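Local coordinates for DNA repair and recombination protein radB (Thermococcus kodakarensis, PDB 2CVH), which is a RecA-like recombinase paralogue that probably binds DNA, hydrolyses ATP only very weakly and takes part in DNA repair and homologous recombination, at residues V102-S113 / I141-I152. Residues are numbered along the deposited sequence; the frame is centred on the assembly and turned at random.
Sequences VDSNFALVVVDS and IARKHNIPVIVI
V102 lays CG1 over one face of the H145 imidazole, a CH-pi contact 3.9 Å from the ring centroid, while the CB of K144 lies against the opposite face. H145 ND1 donates a bent bond to I141 O (3.2 Å, 140° at the hydrogen), which lies out of the ring plane and helps to fix the ring's turn; the H145 backbone N reaches the same oxygen from the other side of its carbonyl plane. With an alanine in place of H145, V102 CG1 would probably lose the face it rests on and I141 O its side-chain donor. I147 turns CG1 between its backbone N and carbonyl carbon (chi1 54°), which carries CD1 across V109 CG2 at 3.9 Å. On the sheet face of V110 and I150, opposite V109, L108 CD1 meets P148 CB and I150 CD1, both at 3.8 Å, and V110 CG1 meets I152 CD1. Backbone hydrogen bonds join the two parallel strands, among them V111 N to I150 O (3.0 Å). These strands belong to a beta-alpha-beta unit of the RecA-like core, linked through helix 128-145; strands 47-52 and 22-26 flank the pair, and I152 packs on K33 of the predicted ATP-binding P-loop and on A37 of helix 33-44.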
ATOM      1  N   VAL A 102      -4.354  15.712   5.859  1.00 45.50           N
ATOM      2  CA  VAL A 102      -5.462  14.833   5.526  1.00 39.79           C
ATOM      3  C   VAL A 102      -6.767  15.342   6.107  1.00 37.89           C
ATOM      4  O   VAL A 102      -6.899  15.468   7.319  1.00 41.86           O
ATOM      5  CB  VAL A 102      -5.209  13.391   6.051  1.00 38.38           C
ATOM      6  CG1 VAL A 102      -6.382  12.475   5.675  1.00 33.92           C
ATOM      7  CG2 VAL A 102      -3.891  12.845   5.501  1.00 37.81           C
ATOM      8  N   ASP A 103      -7.741  15.592   5.244  1.00 35.97           N
ATOM      9  CA  ASP A 103      -9.056  16.059   5.675  1.00 35.08           C
ATOM     10  C   ASP A 103     -10.111  15.187   5.034  1.00 32.74           C
ATOM     11  O   ASP A 103      -9.783  14.206   4.375  1.00 37.15           O
ATOM     12  CB  ASP A 103      -9.276  17.514   5.254  1.00 40.42           C
ATOM     13  CG  ASP A 103      -8.783  17.798   3.842  1.00 45.17           C
ATOM     14  OD1 ASP A 103      -7.895  18.664   3.687  1.00 50.98           O
ATOM     15  OD2 ASP A 103      -9.273  17.156   2.890  1.00 46.10           O
ATOM     16  N   SER A 104     -11.366  15.581   5.158  1.00 27.60           N
ATOM     17  CA  SER A 104     -12.470  14.832   4.583  1.00 29.84           C
ATOM     18  C   SER A 104     -12.486  14.751   3.048  1.00 28.13           C
ATOM     19  O   SER A 104     -13.359  14.106   2.466  1.00 28.84           O
ATOM     20  CB  SER A 104     -13.791  15.400   5.099  1.00 34.11           C
ATOM     21  OG  SER A 104     -13.740  16.822   5.118  1.00 39.62           O
ATOM     22  N   ASN A 105     -11.543  15.425   2.396  1.00 31.82           N
ATOM     23  CA  ASN A 105     -11.456  15.414   0.933  1.00 34.41           C
ATOM     24  C   ASN A 105     -10.667  14.211   0.429  1.00 34.29           C
ATOM     25  O   ASN A 105     -10.706  13.888  -0.762  1.00 33.79           O
ATOM     26  CB  ASN A 105     -10.799  16.686   0.407  1.00 33.14           C
ATOM     27  CG  ASN A 105     -11.790  17.808   0.165  1.00 35.55           C
ATOM     28  OD1 ASN A 105     -11.484  18.976   0.426  1.00 36.78           O
ATOM     29  ND2 ASN A 105     -12.958  17.478  -0.375  1.00 31.39           N
ATOM     30  N   PHE A 106      -9.932  13.581   1.341  1.00 31.40           N
ATOM     31  CA  PHE A 106      -9.122  12.407   1.037  1.00 26.48           C
ATOM     32  C   PHE A 106      -9.890  11.083   1.127  1.00 27.23           C
ATOM     33  O   PHE A 106     -10.735  10.889   2.022  1.00 24.04           O
ATOM     34  CB  PHE A 106      -7.922  12.368   1.976  1.00 23.23           C
ATOM     35  CG  PHE A 106      -6.906  13.399   1.677  1.00 25.18           C
ATOM     36  CD1 PHE A 106      -7.204  14.751   1.836  1.00 30.08           C
ATOM     37  CD2 PHE A 106      -5.654  13.036   1.213  1.00 25.94           C
ATOM     38  CE1 PHE A 106      -6.257  15.741   1.543  1.00 31.17           C
ATOM     39  CE2 PHE A 106      -4.698  14.008   0.915  1.00 30.88           C
ATOM     40  CZ  PHE A 106      -4.999  15.370   1.079  1.00 29.41           C
ATOM     41  N   ALA A 107      -9.592  10.176   0.194  1.00 26.23           N
ATOM     42  CA  ALA A 107     -10.219   8.855   0.183  1.00 21.17           C
ATOM     43  C   ALA A 107      -9.223   7.785   0.596  1.00 15.66           C
ATOM     44  O   ALA A 107      -9.623   6.744   1.117  1.00 14.02           O
ATOM     45  CB  ALA A 107     -10.776   8.522  -1.188  1.00 17.47           C
ATOM     46  N   LEU A 108      -7.937   8.113   0.530  1.00 18.38           N
ATOM     47  CA  LEU A 108      -6.892   7.140   0.804  1.00 14.55           C
ATOM     48  C   LEU A 108      -5.549   7.762   1.118  1.00 16.12           C
ATOM     49  O   LEU A 108      -5.236   8.855   0.651  1.00 18.81           O
ATOM     50  CB  LEU A 108      -6.712   6.285  -0.474  1.00 20.89           C
ATOM     51  CG  LEU A 108      -5.752   5.092  -0.578  1.00 18.89           C
ATOM     52  CD1 LEU A 108      -6.356   3.938   0.230  1.00 12.85           C
ATOM     53  CD2 LEU A 108      -5.561   4.677  -2.053  1.00  9.86           C
ATOM     54  N   VAL A 109      -4.742   7.027   1.883  1.00 14.97           N
ATOM     55  CA  VAL A 109      -3.377   7.433   2.226  1.00 14.59           C
ATOM     56  C   VAL A 109      -2.539   6.229   1.776  1.00 14.92           C
ATOM     57  O   VAL A 109      -2.968   5.087   1.937  1.00 14.59           O
ATOM     58  CB  VAL A 109      -3.168   7.651   3.781  1.00 14.03           C
ATOM     59  CG1 VAL A 109      -1.721   8.008   4.082  1.00  7.20           C
ATOM     60  CG2 VAL A 109      -4.093   8.753   4.310  1.00 14.22           C
ATOM     61  N   VAL A 110      -1.370   6.483   1.204  1.00 14.04           N
ATOM     62  CA  VAL A 110      -0.476   5.425   0.753  1.00 12.96           C
ATOM     63  C   VAL A 110       0.898   5.821   1.210  1.00 17.10           C
ATOM     64  O   VAL A 110       1.293   6.972   1.037  1.00 20.87           O
ATOM     65  CB  VAL A 110      -0.428   5.278  -0.809  1.00 11.02           C
ATOM     66  CG1 VAL A 110       0.559   4.179  -1.185  1.00 10.37           C
ATOM     67  CG2 VAL A 110      -1.833   4.992  -1.389  1.00  5.25           C
ATOM     68  N   VAL A 111       1.594   4.912   1.882  1.00 18.40           N
ATOM     69  CA  VAL A 111       2.956   5.202   2.308  1.00 21.28           C
ATOM     70  C   VAL A 111       3.800   4.189   1.558  1.00 26.10           C
ATOM     71  O   VAL A 111       3.418   3.026   1.450  1.00 30.27           O
ATOM     72  CB  VAL A 111       3.150   5.089   3.841  1.00 17.90           C
ATOM     73  CG1 VAL A 111       4.573   5.507   4.206  1.00 18.03           C
ATOM     74  CG2 VAL A 111       2.140   5.989   4.570  1.00 11.50           C
ATOM     75  N   ASP A 112       4.917   4.632   0.998  1.00 30.62           N
ATOM     76  CA  ASP A 112       5.759   3.749   0.210  1.00 38.73           C
ATOM     77  C   ASP A 112       7.201   4.153   0.412  1.00 40.55           C
ATOM     78  O   ASP A 112       7.716   4.980  -0.326  1.00 44.92           O
ATOM     79  CB  ASP A 112       5.353   3.894  -1.268  1.00 41.69           C
ATOM     80  CG  ASP A 112       6.082   2.934  -2.202  1.00 44.75           C
ATOM     81  OD1 ASP A 112       7.055   2.259  -1.796  1.00 46.48           O
ATOM     82  OD2 ASP A 112       5.656   2.864  -3.374  1.00 46.83           O
ATOM     83  N   SER A 113       7.898   3.504   1.331  1.00 50.88           N
ATOM     84  CA  SER A 113       7.373   2.413   2.134  1.00 59.60           C
ATOM     85  C   SER A 113       7.901   2.590   3.545  1.00 67.02           C
ATOM     86  O   SER A 113       7.139   2.852   4.466  1.00 65.45           O
ATOM     87  CB  SER A 113       7.887   1.093   1.563  1.00 60.77           C
ATOM     88  OG  SER A 113       9.295   1.112   1.388  1.00 63.68           O
ATOM     89  N   ILE A 141      -4.637   8.531  11.904  1.00 23.50           N
ATOM     90  CA  ILE A 141      -5.174   9.208  10.716  1.00 26.28           C
ATOM     91  C   ILE A 141      -6.311   8.381  10.105  1.00 25.39           C
ATOM     92  O   ILE A 141      -7.391   8.921   9.812  1.00 28.37           O
ATOM     93  CB  ILE A 141      -4.072   9.479   9.617  1.00 23.89           C
ATOM     94  CG1 ILE A 141      -3.073  10.530  10.112  1.00 20.90           C
ATOM     95  CG2 ILE A 141      -4.707   9.939   8.300  1.00 17.94           C
ATOM     96  CD1 ILE A 141      -1.801  10.606   9.284  1.00 22.54           C
ATOM     97  N   ALA A 142      -6.090   7.072   9.962  1.00 23.81           N
ATOM     98  CA  ALA A 142      -7.092   6.188   9.374  1.00 16.91           C
ATOM     99  C   ALA A 142      -8.382   6.190  10.183  1.00 16.75           C
ATOM    100  O   ALA A 142      -9.488   6.174   9.637  1.00 14.16           O
ATOM    101  CB  ALA A 142      -6.534   4.783   9.264  1.00 18.82           C
ATOM    102  N   ARG A 143      -8.252   6.236  11.494  1.00 19.27           N
ATOM    103  CA  ARG A 143      -9.436   6.224  12.348  1.00 26.32           C
ATOM    104  C   ARG A 143     -10.174   7.551  12.407  1.00 24.90           C
ATOM    105  O   ARG A 143     -11.409   7.576  12.432  1.00 27.09           O
ATOM    106  CB  ARG A 143      -9.061   5.779  13.748  1.00 28.94           C
ATOM    107  CG  ARG A 143      -8.403   4.466  13.714  1.00 34.83           C
ATOM    108  CD  ARG A 143      -9.278   3.427  14.283  1.00 36.81           C
ATOM    109  NE  ARG A 143      -8.632   2.944  15.489  1.00 39.53           N
ATOM    110  CZ  ARG A 143      -8.425   1.668  15.748  1.00 35.80           C
ATOM    111  NH1 ARG A 143      -8.825   0.747  14.871  1.00 34.47           N
ATOM    112  NH2 ARG A 143      -7.813   1.328  16.879  1.00 34.27           N
ATOM    113  N   LYS A 144      -9.438   8.652  12.432  1.00 26.90           N
ATOM    114  CA  LYS A 144     -10.105   9.936  12.487  1.00 33.72           C
ATOM    115  C   LYS A 144     -10.922  10.213  11.220  1.00 31.72           C
ATOM    116  O   LYS A 144     -12.003  10.807  11.289  1.00 34.31           O
ATOM    117  CB  LYS A 144      -9.099  11.061  12.745  1.00 38.60           C
ATOM    118  CG  LYS A 144      -8.335  10.939  14.063  1.00 48.99           C
ATOM    119  CD  LYS A 144      -9.243  10.549  15.240  1.00 52.96           C
ATOM    120  CE  LYS A 144      -9.082   9.060  15.598  1.00 55.71           C
ATOM    121  NZ  LYS A 144     -10.192   8.504  16.437  1.00 56.02           N
ATOM    122  N   HIS A 145     -10.434   9.748  10.074  1.00 27.49           N
ATOM    123  CA  HIS A 145     -11.125   9.983   8.805  1.00 22.29           C
ATOM    124  C   HIS A 145     -11.838   8.779   8.230  1.00 19.72           C
ATOM    125  O   HIS A 145     -12.519   8.871   7.209  1.00 19.75           O
ATOM    126  CB  HIS A 145     -10.127  10.526   7.783  1.00 25.88           C
ATOM    127  CG  HIS A 145      -9.444  11.775   8.239  1.00 25.89           C
ATOM    128  ND1 HIS A 145      -8.161  11.778   8.731  1.00 27.46           N
ATOM    129  CD2 HIS A 145      -9.896  13.044   8.358  1.00 24.29           C
ATOM    130  CE1 HIS A 145      -7.850  12.994   9.140  1.00 27.64           C
ATOM    131  NE2 HIS A 145      -8.887  13.779   8.924  1.00 28.00           N
ATOM    132  N   ASN A 146     -11.721   7.650   8.906  1.00 17.56           N
ATOM    133  CA  ASN A 146     -12.338   6.425   8.440  1.00 16.85           C
ATOM    134  C   ASN A 146     -12.016   6.171   6.977  1.00 17.85           C
ATOM    135  O   ASN A 146     -12.905   6.106   6.133  1.00 21.07           O
ATOM    136  CB  ASN A 146     -13.849   6.418   8.618  1.00 12.60           C
ATOM    137  CG  ASN A 146     -14.389   5.002   8.669  1.00 14.70           C
ATOM    138  OD1 ASN A 146     -13.635   4.075   8.898  1.00 10.79           O
ATOM    139  ND2 ASN A 146     -15.682   4.834   8.478  1.00 14.54           N
ATOM    140  N   ILE A 147     -10.732   6.072   6.673  1.00 17.91           N
ATOM    141  CA  ILE A 147     -10.303   5.791   5.310  1.00 17.88           C
ATOM    142  C   ILE A 147      -9.168   4.787   5.450  1.00 18.86           C
ATOM    143  O   ILE A 147      -8.628   4.609   6.546  1.00 17.14           O
ATOM    144  CB  ILE A 147      -9.787   7.040   4.548  1.00 13.58           C
ATOM    145  CG1 ILE A 147      -8.688   7.735   5.346  1.00  9.69           C
ATOM    146  CG2 ILE A 147     -10.954   7.960   4.172  1.00 19.01           C
ATOM    147  CD1 ILE A 147      -7.988   8.852   4.556  1.00 16.22           C
ATOM    148  N   PRO A 148      -8.831   4.085   4.352  1.00 14.04           N
ATOM    149  CA  PRO A 148      -7.752   3.109   4.411  1.00 11.97           C
ATOM    150  C   PRO A 148      -6.386   3.749   4.332  1.00 12.79           C
ATOM    151  O   PRO A 148      -6.230   4.852   3.798  1.00 13.22           O
ATOM    152  CB  PRO A 148      -7.994   2.258   3.159  1.00 11.45           C
ATOM    153  CG  PRO A 148      -9.467   2.483   2.833  1.00 13.01           C
ATOM    154  CD  PRO A 148      -9.590   3.957   3.098  1.00 10.36           C
ATOM    155  N   VAL A 149      -5.423   3.090   4.962  1.00  9.67           N
ATOM    156  CA  VAL A 149      -4.037   3.488   4.893  1.00 12.26           C
ATOM    157  C   VAL A 149      -3.301   2.241   4.382  1.00 17.72           C
ATOM    158  O   VAL A 149      -3.275   1.212   5.057  1.00 15.96           O
ATOM    159  CB  VAL A 149      -3.448   3.894   6.243  1.00  9.33           C
ATOM    160  CG1 VAL A 149      -1.977   4.225   6.073  1.00  7.56           C
ATOM    161  CG2 VAL A 149      -4.154   5.126   6.782  1.00 13.17           C
ATOM    162  N   ILE A 150      -2.797   2.316   3.152  1.00 18.57           N
ATOM    163  CA  ILE A 150      -2.045   1.227   2.549  1.00  8.24           C
ATOM    164  C   ILE A 150      -0.590   1.463   2.856  1.00 11.89           C
ATOM    165  O   ILE A 150      -0.056   2.559   2.644  1.00 13.24           O
ATOM    166  CB  ILE A 150      -2.234   1.166   1.013  1.00 10.62           C
ATOM    167  CG1 ILE A 150      -3.678   0.794   0.673  1.00  5.88           C
ATOM    168  CG2 ILE A 150      -1.239   0.153   0.405  1.00 11.00           C
ATOM    169  CD1 ILE A 150      -4.076   1.078  -0.786  1.00 10.56           C
ATOM    170  N   VAL A 151       0.044   0.441   3.410  1.00 14.83           N
ATOM    171  CA  VAL A 151       1.448   0.497   3.760  1.00 15.61           C
ATOM    172  C   VAL A 151       2.166  -0.499   2.831  1.00 18.30           C
ATOM    173  O   VAL A 151       1.966  -1.710   2.905  1.00 18.45           O
ATOM    174  CB  VAL A 151       1.653   0.106   5.250  1.00 17.76           C
ATOM    175  CG1 VAL A 151       3.106  -0.009   5.545  1.00 21.51           C
ATOM    176  CG2 VAL A 151       1.030   1.154   6.162  1.00 14.11           C
ATOM    177  N   ILE A 152       2.947   0.030   1.910  1.00 20.18           N
ATOM    178  CA  ILE A 152       3.658  -0.788   0.959  1.00 21.70           C
ATOM    179  C   ILE A 152       5.066  -1.068   1.459  1.00 22.72           C
ATOM    180  O   ILE A 152       5.713  -0.190   2.001  1.00 18.60           O
ATOM    181  CB  ILE A 152       3.655  -0.098  -0.424  1.00 21.56           C
ATOM    182  CG1 ILE A 152       2.271  -0.227  -1.051  1.00 20.32           C
ATOM    183  CG2 ILE A 152       4.745  -0.662  -1.337  1.00 21.46           C
ATOM    184  CD1 ILE A 152       2.068   0.657  -2.279  1.00 22.34           C
TER